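Local coordinates for protein alpha-galactosidase 1 (Saccharomyces cerevisiae, PDB 3LRM) that hydrolyses terminal, non-reducing alpha-D-galactose residues from alpha-D-galactosides such as raffinose, working as a secreted homotetrameric glycosidase of family GH27, at residues Y119-Y124 against A149-K154; D35-F40 against D72-S77. The protein carries 2 engineered substitutions. One frame throughout, in Å; residues are numbered along the deposited sequence.

Interaction 1. Residues Y119-Y124 against A149-K154; sequences YTCAGY and ANCYNK. Engineered in segment 149-154: Ala-149 (natural residue Asp). With FRU (beta-D-fructofuranose), chain K; GLA (alpha-D-galactopyranose), chain B; GLC (alpha-D-glucopyranose), chain C.
Cys-121 and Cys-151 form a disulfide that ties together two loops at the mouth of the TIM-type barrel, the one after strand 109-115 and the one after strand 145-149. The covalent link is seen in the SG-SG distance of 2.0 Å between the two cysteines, with a chi3 of 100°. The CA atoms of Cys-121 and Cys-151 are 5.2 Å apart.

The aromatic part of the contact is an edge-to-face pair. Tyr-119 turns its edge to the face of Tyr-152, the ring planes standing at 83° and the centroids 5.9 Å apart. At the root of the Tyr-119 side chain, CB packs against CD1 of Tyr-152, while the carbonyl oxygens of Tyr-119 and Thr-120 lie at the edge of the Tyr-152 ring, near its plane. Ser-20 of the second subunit packs on both tyrosines, which places them at a subunit interface.

Hydrogen bonds do not cross between the segments; they shape each loop from within. A type I turn runs from Thr-120 to Gly-123, closed by the backbone bond from Gly-123 N to Thr-120 O, and Tyr-124 N donates to Thr-120 OG1 at 3.1 Å. The same hydroxyl also bonds to Asp-73. On the other loop, Asn-153 ND2 reaches Asn-150 OD1 from above the carbonyl plane, 53° out of it.

Toward the substrate, the Cys-121 half of the disulfide borders all three sugars of raffinose, its CB facing glucose O5 and fructose O3. Ala-149, engineered in place of the nucleophilic aspartate, directs its CB toward segment 119-124, 4.3 Å from Cys-121 SG. That same sulfur approaches the galactose ring oxygen, with Cys-121 SG and GLA O5 3.3 Å apart.

Interaction 2. Residues D35-F40 against D72-S77; sequences DNWNTF and DDCWSS. With GLA (alpha-D-galactopyranose), chain B; FRU (beta-D-fructofuranose), chain K.
The indole of Trp-37 takes the C6-O6 arm of the galactose over one face: C6 of the sugar stands 3.6 Å above the ring plane, offset toward the rim. Asp-72 OD2 approaches obliquely, 3.5 Å from Trp-37 CE3, its carboxylate inclined 31° to the indole. At the edge, near the plane, are O1 of the fructose and the sulfur of Cys-74, whose SG is 4.1 Å from Trp-37 CZ3; this sulfur-aromatic contact adjoins the disulfide to Cys-42. With CG anti to the backbone N (chi1 -168°), the indole extends from the backbone to the sugar.

The carboxylate of Asp-72 has several partners. Asp-72 OD2 accepts from GLA O4 at 2.8 Å and, weakly, from Asp-73 N, while OD1 forms a salt bridge with Lys-147. Asp-35 OD2 comes within 3.1 Å of Asp-72 OD1, a pair of like charges that the lysine would be expected to ease. The other oxygen, Asp-35 OD1, accepts from Trp-37 N, a capping bond of 165° at the hydrogen, ahead of the turn into the short helix. Asp-73 makes a weak bond to GLA O6 through OD2, and its OD1 accepts from Cys-74 N. An aromatic ring against a hexose, combined with carboxylates bonded to its hydroxyls, is characteristic of a sugar-binding site, here the galactose pocket at the C-terminal end of the GH27 barrel strands.

The two interactions border one pocket, their centres 14 Å apart, and both touch the galactose and fructose of raffinose. Asp-73 of segment 72-77 joins them: its OD1 is 2.7 Å from Thr-120 OG1 and its OD2 is 2.9 Å from Ala-122 N, both probable hydrogen bonds. The turn of interaction 1 is thus consistent with orienting a carboxylate that faces the sugar in interaction 2. Tyr-124 CD2 adds packing at 3.2 Å from Ser-76 O. Galactose also bonds to Lys-147, Trp-188 and the proton donor Asp-209, so the two contacts supply part of its surroundings, while Gln-251 of the second subunit reaches the glucose.

Interaction 1. Residues Y119-Y124 against A149-K154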
loop_
_atom_site.group_PDB
_atom_site.type_symbol
_atom_site.label_atom_id
_atom_site.label_comp_id
_atom_site.label_asym_id
_atom_site.label_seq_id
_atom_site.Cartn_x
_atom_site.Cartn_y
_atom_site.Cartn_z
ATOM N N TYR A 119 27.113 -4.769 5.706
ATOM C CA TYR A 119 27.846 -5.740 4.926
ATOM C C TYR A 119 27.388 -5.673 3.481
ATOM O O TYR A 119 26.365 -5.062 3.181
ATOM C CB TYR A 119 27.633 -7.152 5.485
ATOM C CG TYR A 119 27.909 -7.287 6.968
ATOM C CD1 TYR A 119 26.859 -7.399 7.879
ATOM C CD2 TYR A 119 29.219 -7.293 7.464
ATOM C CE1 TYR A 119 27.101 -7.522 9.241
ATOM C CE2 TYR A 119 29.473 -7.409 8.827
ATOM C CZ TYR A 119 28.409 -7.526 9.711
ATOM O OH TYR A 119 28.641 -7.647 11.065
ATOM N N THR A 120 28.156 -6.278 2.584
ATOM C CA THR A 120 27.706 -6.490 1.214
ATOM C C THR A 120 26.823 -7.736 1.184
ATOM O O THR A 120 26.762 -8.489 2.155
ATOM C CB THR A 120 28.879 -6.659 0.229
ATOM O OG1 THR A 120 29.571 -7.884 0.504
ATOM C CG2 THR A 120 29.840 -5.489 0.320
ATOM N N CYS A 121 26.147 -7.948 0.064
ATOM C CA CYS A 121 25.187 -9.037 -0.073
ATOM C C CYS A 121 25.808 -10.416 0.130
ATOM O O CYS A 121 25.097 -11.384 0.420
ATOM C CB CYS A 121 24.472 -8.938 -1.422
ATOM S SG CYS A 121 23.632 -7.343 -1.645
ATOM N N ALA A 122 27.132 -10.500 -0.009
ATOM C CA ALA A 122 27.857 -11.748 0.249
ATOM C C ALA A 122 28.532 -11.786 1.624
ATOM O O ALA A 122 29.152 -12.786 1.987
ATOM C CB ALA A 122 28.871 -12.022 -0.852
ATOM N N GLY A 123 28.417 -10.703 2.386
ATOM C CA GLY A 123 28.863 -10.701 3.779
ATOM C C GLY A 123 30.182 -10.024 4.073
ATOM O O GLY A 123 30.738 -10.202 5.158
ATOM N N TYR A 124 30.668 -9.238 3.116
ATOM C CA TYR A 124 31.944 -8.527 3.237
ATOM C C TYR A 124 31.705 -7.092 3.726
ATOM O O TYR A 124 30.565 -6.629 3.722
ATOM C CB TYR A 124 32.683 -8.558 1.892
ATOM C CG TYR A 124 33.016 -9.964 1.426
ATOM C CD1 TYR A 124 32.020 -10.807 0.923
ATOM C CD2 TYR A 124 34.319 -10.456 1.501
ATOM C CE1 TYR A 124 32.310 -12.098 0.507
ATOM C CE2 TYR A 124 34.624 -11.750 1.079
ATOM C CZ TYR A 124 33.615 -12.562 0.581
ATOM O OH TYR A 124 33.895 -13.846 0.168
ATOM N N ALA A 149 25.208 -1.176 -3.651
ATOM C CA ALA A 149 24.089 -2.079 -3.360
ATOM C C ALA A 149 23.259 -1.686 -2.144
ATOM O O ALA A 149 23.492 -0.640 -1.548
ATOM C CB ALA A 149 24.585 -3.505 -3.230
ATOM N N ASN A 150 22.299 -2.539 -1.782
ATOM C CA ASN A 150 21.291 -2.223 -0.771
ATOM C C ASN A 150 21.154 -3.251 0.354
ATOM O O ASN A 150 20.161 -3.242 1.086
ATOM C CB ASN A 150 19.929 -2.028 -1.449
ATOM C CG ASN A 150 18.923 -1.315 -0.561
ATOM O OD1 ASN A 150 19.285 -0.442 0.226
ATOM N ND2 ASN A 150 17.654 -1.685 -0.687
ATOM N N CYS A 151 22.139 -4.131 0.499
ATOM C CA CYS A 151 22.075 -5.179 1.516
ATOM C C CYS A 151 22.486 -4.696 2.906
ATOM O O CYS A 151 23.414 -3.887 3.048
ATOM C CB CYS A 151 22.942 -6.362 1.112
ATOM S SG CYS A 151 22.217 -7.358 -0.187
ATOM N N TYR A 152 21.785 -5.205 3.921
ATOM C CA TYR A 152 22.084 -4.935 5.334
ATOM C C TYR A 152 22.133 -3.442 5.656
ATOM O O TYR A 152 23.088 -2.950 6.238
ATOM C CB TYR A 152 23.363 -5.671 5.773
ATOM C CG TYR A 152 23.315 -7.158 5.483
ATOM C CD1 TYR A 152 24.011 -7.703 4.408
ATOM C CD2 TYR A 152 22.550 -8.013 6.266
ATOM C CE1 TYR A 152 23.953 -9.055 4.133
ATOM C CE2 TYR A 152 22.482 -9.366 5.995
ATOM C CZ TYR A 152 23.184 -9.881 4.927
ATOM O OH TYR A 152 23.122 -11.232 4.660
ATOM N N ASN A 153 21.069 -2.738 5.288
ATOM C CA ASN A 153 21.017 -1.281 5.392
ATOM C C ASN A 153 20.548 -0.744 6.745
ATOM O O ASN A 153 20.248 0.442 6.872
ATOM C CB ASN A 153 20.167 -0.707 4.253
ATOM C CG ASN A 153 18.748 -1.252 4.245
ATOM O OD1 ASN A 153 18.161 -1.479 5.295
ATOM N ND2 ASN A 153 18.191 -1.454 3.054
ATOM N N LYS A 154 20.481 -1.621 7.747
ATOM C CA LYS A 154 20.182 -1.230 9.137
ATOM C C LYS A 154 18.865 -0.454 9.301
ATOM O O LYS A 154 18.791 0.504 10.072
ATOM C CB LYS A 154 21.356 -0.443 9.745
ATOM C CG LYS A 154 22.688 -1.192 9.723
ATOM C CD LYS A 154 23.854 -0.327 10.211
ATOM C CE LYS A 154 23.956 -0.315 11.730
ATOM N NZ LYS A 154 25.009 0.635 12.211
HETATM C C1 FRU K . 22.722 -14.754 -4.515
HETATM C C2 FRU K . 22.889 -13.847 -3.286
HETATM C C3 FRU K . 24.330 -13.309 -3.223
HETATM C C4 FRU K . 24.978 -13.937 -2.005
HETATM C C5 FRU K . 23.961 -14.942 -1.491
HETATM C C6 FRU K . 23.836 -14.865 0.028
HETATM O O1 FRU K . 23.157 -14.148 -5.719
HETATM O O2 FRU K . 21.856 -12.857 -3.333
HETATM O O3 FRU K . 24.430 -11.903 -3.157
HETATM O O4 FRU K . 26.167 -14.593 -2.386
HETATM O O5 FRU K . 22.729 -14.670 -2.140
HETATM O O6 FRU K . 22.514 -14.598 0.452
HETATM C C1 GLA B . 23.036 -7.724 -5.131
HETATM C C2 GLA B . 22.952 -7.145 -6.542
HETATM C C3 GLA B . 23.564 -8.133 -7.544
HETATM C C4 GLA B . 24.981 -8.539 -7.122
HETATM C C5 GLA B . 24.983 -9.008 -5.659
HETATM C C6 GLA B . 26.371 -9.386 -5.149
HETATM O O2 GLA B . 21.585 -6.860 -6.857
HETATM O O3 GLA B . 23.577 -7.576 -8.865
HETATM O O4 GLA B . 25.865 -7.425 -7.299
HETATM O O5 GLA B . 24.415 -7.988 -4.827
HETATM O O6 GLA B . 26.275 -10.368 -4.112
HETATM C C1 GLC C . 21.766 -11.911 -2.270
HETATM C C2 GLC C . 20.514 -12.074 -1.387
HETATM C C3 GLC C . 19.254 -11.579 -2.092
HETATM C C4 GLC C . 19.476 -10.159 -2.597
HETATM C C5 GLC C . 20.701 -10.115 -3.511
HETATM C C6 GLC C . 20.950 -8.690 -4.006
HETATM O O2 GLC C . 20.337 -13.407 -0.961
HETATM O O3 GLC C . 18.165 -11.604 -1.201
HETATM O O4 GLC C . 18.332 -9.728 -3.287
HETATM O O5 GLC C . 21.843 -10.593 -2.809
HETATM O O6 GLC C . 22.085 -8.613 -4.842
#

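Interaction 2. Residues D35-F40 against D72-S77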
loop_
_atom_site.group_PDB
_atom_site.type_symbol
_atom_site.label_atom_id
_atom_site.label_comp_id
_atom_site.label_asym_id
_atom_site.label_seq_id
_atom_site.Cartn_x
_atom_site.Cartn_y
_atom_site.Cartn_z
ATOM N N ASP A 35 30.287 -7.305 -16.153
ATOM C CA ASP A 35 30.284 -7.626 -14.731
ATOM C C ASP A 35 30.441 -9.135 -14.538
ATOM O O ASP A 35 29.848 -9.928 -15.268
ATOM C CB ASP A 35 28.981 -7.127 -14.093
ATOM C CG ASP A 35 28.997 -7.207 -12.586
ATOM O OD1 ASP A 35 29.059 -8.329 -12.046
ATOM O OD2 ASP A 35 28.926 -6.143 -11.937
ATOM N N ASN A 36 31.231 -9.523 -13.544
ATOM C CA ASN A 36 31.549 -10.937 -13.289
ATOM C C ASN A 36 30.473 -11.758 -12.553
ATOM O O ASN A 36 30.555 -12.994 -12.496
ATOM C CB ASN A 36 32.859 -11.030 -12.511
ATOM C CG ASN A 36 32.840 -10.192 -11.248
ATOM O OD1 ASN A 36 32.495 -10.680 -10.168
ATOM N ND2 ASN A 36 33.179 -8.914 -11.383
ATOM N N TRP A 37 29.474 -11.077 -11.992
ATOM C CA TRP A 37 28.486 -11.729 -11.126
ATOM C C TRP A 37 27.694 -12.865 -11.793
ATOM O O TRP A 37 27.766 -14.012 -11.336
ATOM C CB TRP A 37 27.528 -10.707 -10.493
ATOM C CG TRP A 37 26.702 -11.316 -9.402
ATOM C CD1 TRP A 37 25.343 -11.527 -9.409
ATOM C CD2 TRP A 37 27.181 -11.830 -8.151
ATOM N NE1 TRP A 37 24.952 -12.129 -8.231
ATOM C CE2 TRP A 37 26.058 -12.324 -7.443
ATOM C CE3 TRP A 37 28.449 -11.910 -7.554
ATOM C CZ2 TRP A 37 26.169 -12.901 -6.170
ATOM C CZ3 TRP A 37 28.558 -12.482 -6.283
ATOM C CH2 TRP A 37 27.423 -12.969 -5.608
ATOM N N ASN A 38 26.966 -12.542 -12.871
ATOM C CA ASN A 38 26.046 -13.480 -13.546
ATOM C C ASN A 38 26.577 -14.883 -13.813
ATOM O O ASN A 38 25.794 -15.810 -14.036
ATOM C CB ASN A 38 25.533 -12.889 -14.863
ATOM C CG ASN A 38 24.415 -11.884 -14.664
ATOM O OD1 ASN A 38 24.377 -11.155 -13.660
ATOM N ND2 ASN A 38 23.498 -11.826 -15.629
ATOM N N THR A 39 27.901 -15.037 -13.806
ATOM C CA THR A 39 28.513 -16.332 -14.078
ATOM C C THR A 39 29.491 -16.750 -12.997
ATOM O O THR A 39 29.431 -17.890 -12.518
ATOM C CB THR A 39 29.249 -16.367 -15.444
ATOM O OG1 THR A 39 30.230 -15.321 -15.486
ATOM C CG2 THR A 39 28.266 -16.218 -16.612
ATOM N N PHE A 40 30.386 -15.835 -12.612
ATOM C CA PHE A 40 31.481 -16.178 -11.685
ATOM C C PHE A 40 31.167 -15.950 -10.204
ATOM O O PHE A 40 31.906 -16.432 -9.325
ATOM C CB PHE A 40 32.773 -15.446 -12.062
ATOM C CG PHE A 40 33.110 -15.527 -13.518
ATOM C CD1 PHE A 40 32.846 -14.451 -14.366
ATOM C CD2 PHE A 40 33.693 -16.674 -14.046
ATOM C CE1 PHE A 40 33.162 -14.512 -15.723
ATOM C CE2 PHE A 40 34.010 -16.748 -15.403
ATOM C CZ PHE A 40 33.743 -15.660 -16.243
ATOM N N ASP A 72 32.594 -7.105 -9.008
ATOM C CA ASP A 72 31.443 -7.190 -8.130
ATOM C C ASP A 72 31.823 -7.508 -6.674
ATOM O O ASP A 72 32.814 -6.994 -6.164
ATOM C CB ASP A 72 30.450 -8.206 -8.686
ATOM C CG ASP A 72 29.027 -7.867 -8.334
ATOM O OD1 ASP A 72 28.427 -7.019 -9.027
ATOM O OD2 ASP A 72 28.518 -8.453 -7.361
ATOM N N ASP A 73 31.026 -8.343 -6.016
ATOM C CA ASP A 73 31.198 -8.646 -4.594
ATOM C C ASP A 73 32.347 -9.627 -4.343
ATOM O O ASP A 73 32.935 -10.166 -5.281
ATOM C CB ASP A 73 29.887 -9.210 -4.020
ATOM C CG ASP A 73 29.691 -8.879 -2.551
ATOM O OD1 ASP A 73 30.651 -8.434 -1.899
ATOM O OD2 ASP A 73 28.567 -9.061 -2.043
ATOM N N CYS A 74 32.649 -9.845 -3.062
ATOM C CA CYS A 74 33.621 -10.843 -2.597
ATOM C C CYS A 74 35.052 -10.519 -3.045
ATOM O O CYS A 74 35.775 -11.393 -3.527
ATOM C CB CYS A 74 33.206 -12.274 -3.013
ATOM S SG CYS A 74 31.426 -12.486 -3.404
ATOM N N TRP A 75 35.455 -9.261 -2.882
ATOM C CA TRP A 75 36.781 -8.813 -3.325
ATOM C C TRP A 75 37.674 -8.377 -2.171
ATOM O O TRP A 75 38.900 -8.367 -2.302
ATOM C CB TRP A 75 36.675 -7.676 -4.347
ATOM C CG TRP A 75 36.079 -6.419 -3.790
ATOM C CD1 TRP A 75 34.771 -6.031 -3.860
ATOM C CD2 TRP A 75 36.763 -5.387 -3.065
ATOM N NE1 TRP A 75 34.600 -4.822 -3.237
ATOM C CE2 TRP A 75 35.803 -4.404 -2.735
ATOM C CE3 TRP A 75 38.099 -5.195 -2.665
ATOM C CZ2 TRP A 75 36.131 -3.244 -2.020
ATOM C CZ3 TRP A 75 38.425 -4.043 -1.952
ATOM C CH2 TRP A 75 37.443 -3.082 -1.638
ATOM N N SER A 76 37.056 -7.992 -1.056
ATOM C CA SER A 76 37.796 -7.530 0.117
ATOM C C SER A 76 38.032 -8.682 1.087
ATOM O O SER A 76 37.388 -9.732 0.983
ATOM C CB SER A 76 37.049 -6.391 0.808
ATOM O OG SER A 76 35.759 -6.814 1.209
ATOM N N SER A 77 38.965 -8.489 2.018
ATOM C CA SER A 77 39.255 -9.498 3.037
ATOM C C SER A 77 38.829 -9.014 4.419
ATOM O O SER A 77 38.636 -9.812 5.345
ATOM C CB SER A 77 40.739 -9.865 3.040
ATOM O OG SER A 77 41.547 -8.728 3.296
HETATM C C1 GLA B . 23.036 -7.724 -5.131
HETATM C C2 GLA B . 22.952 -7.145 -6.542
HETATM C C3 GLA B . 23.564 -8.133 -7.544
HETATM C C4 GLA B . 24.981 -8.539 -7.122
HETATM C C5 GLA B . 24.983 -9.008 -5.659
HETATM C C6 GLA B . 26.371 -9.386 -5.149
HETATM O O2 GLA B . 21.585 -6.860 -6.857
HETATM O O3 GLA B . 23.577 -7.576 -8.865
HETATM O O4 GLA B . 25.865 -7.425 -7.299
HETATM O O5 GLA B . 24.415 -7.988 -4.827
HETATM O O6 GLA B . 26.275 -10.368 -4.112
HETATM C C1 FRU K . 22.722 -14.754 -4.515
HETATM C C2 FRU K . 22.889 -13.847 -3.286
HETATM C C3 FRU K . 24.330 -13.309 -3.223
HETATM C C4 FRU K . 24.978 -13.937 -2.005
HETATM C C5 FRU K . 23.961 -14.942 -1.491
HETATM C C6 FRU K . 23.836 -14.865 0.028
HETATM O O1 FRU K . 23.157 -14.148 -5.719
HETATM O O2 FRU K . 21.856 -12.857 -3.333
HETATM O O3 FRU K . 24.430 -11.903 -3.157
HETATM O O4 FRU K . 26.167 -14.593 -2.386
HETATM O O5 FRU K . 22.729 -14.670 -2.140
HETATM O O6 FRU K . 22.514 -14.598 0.452
#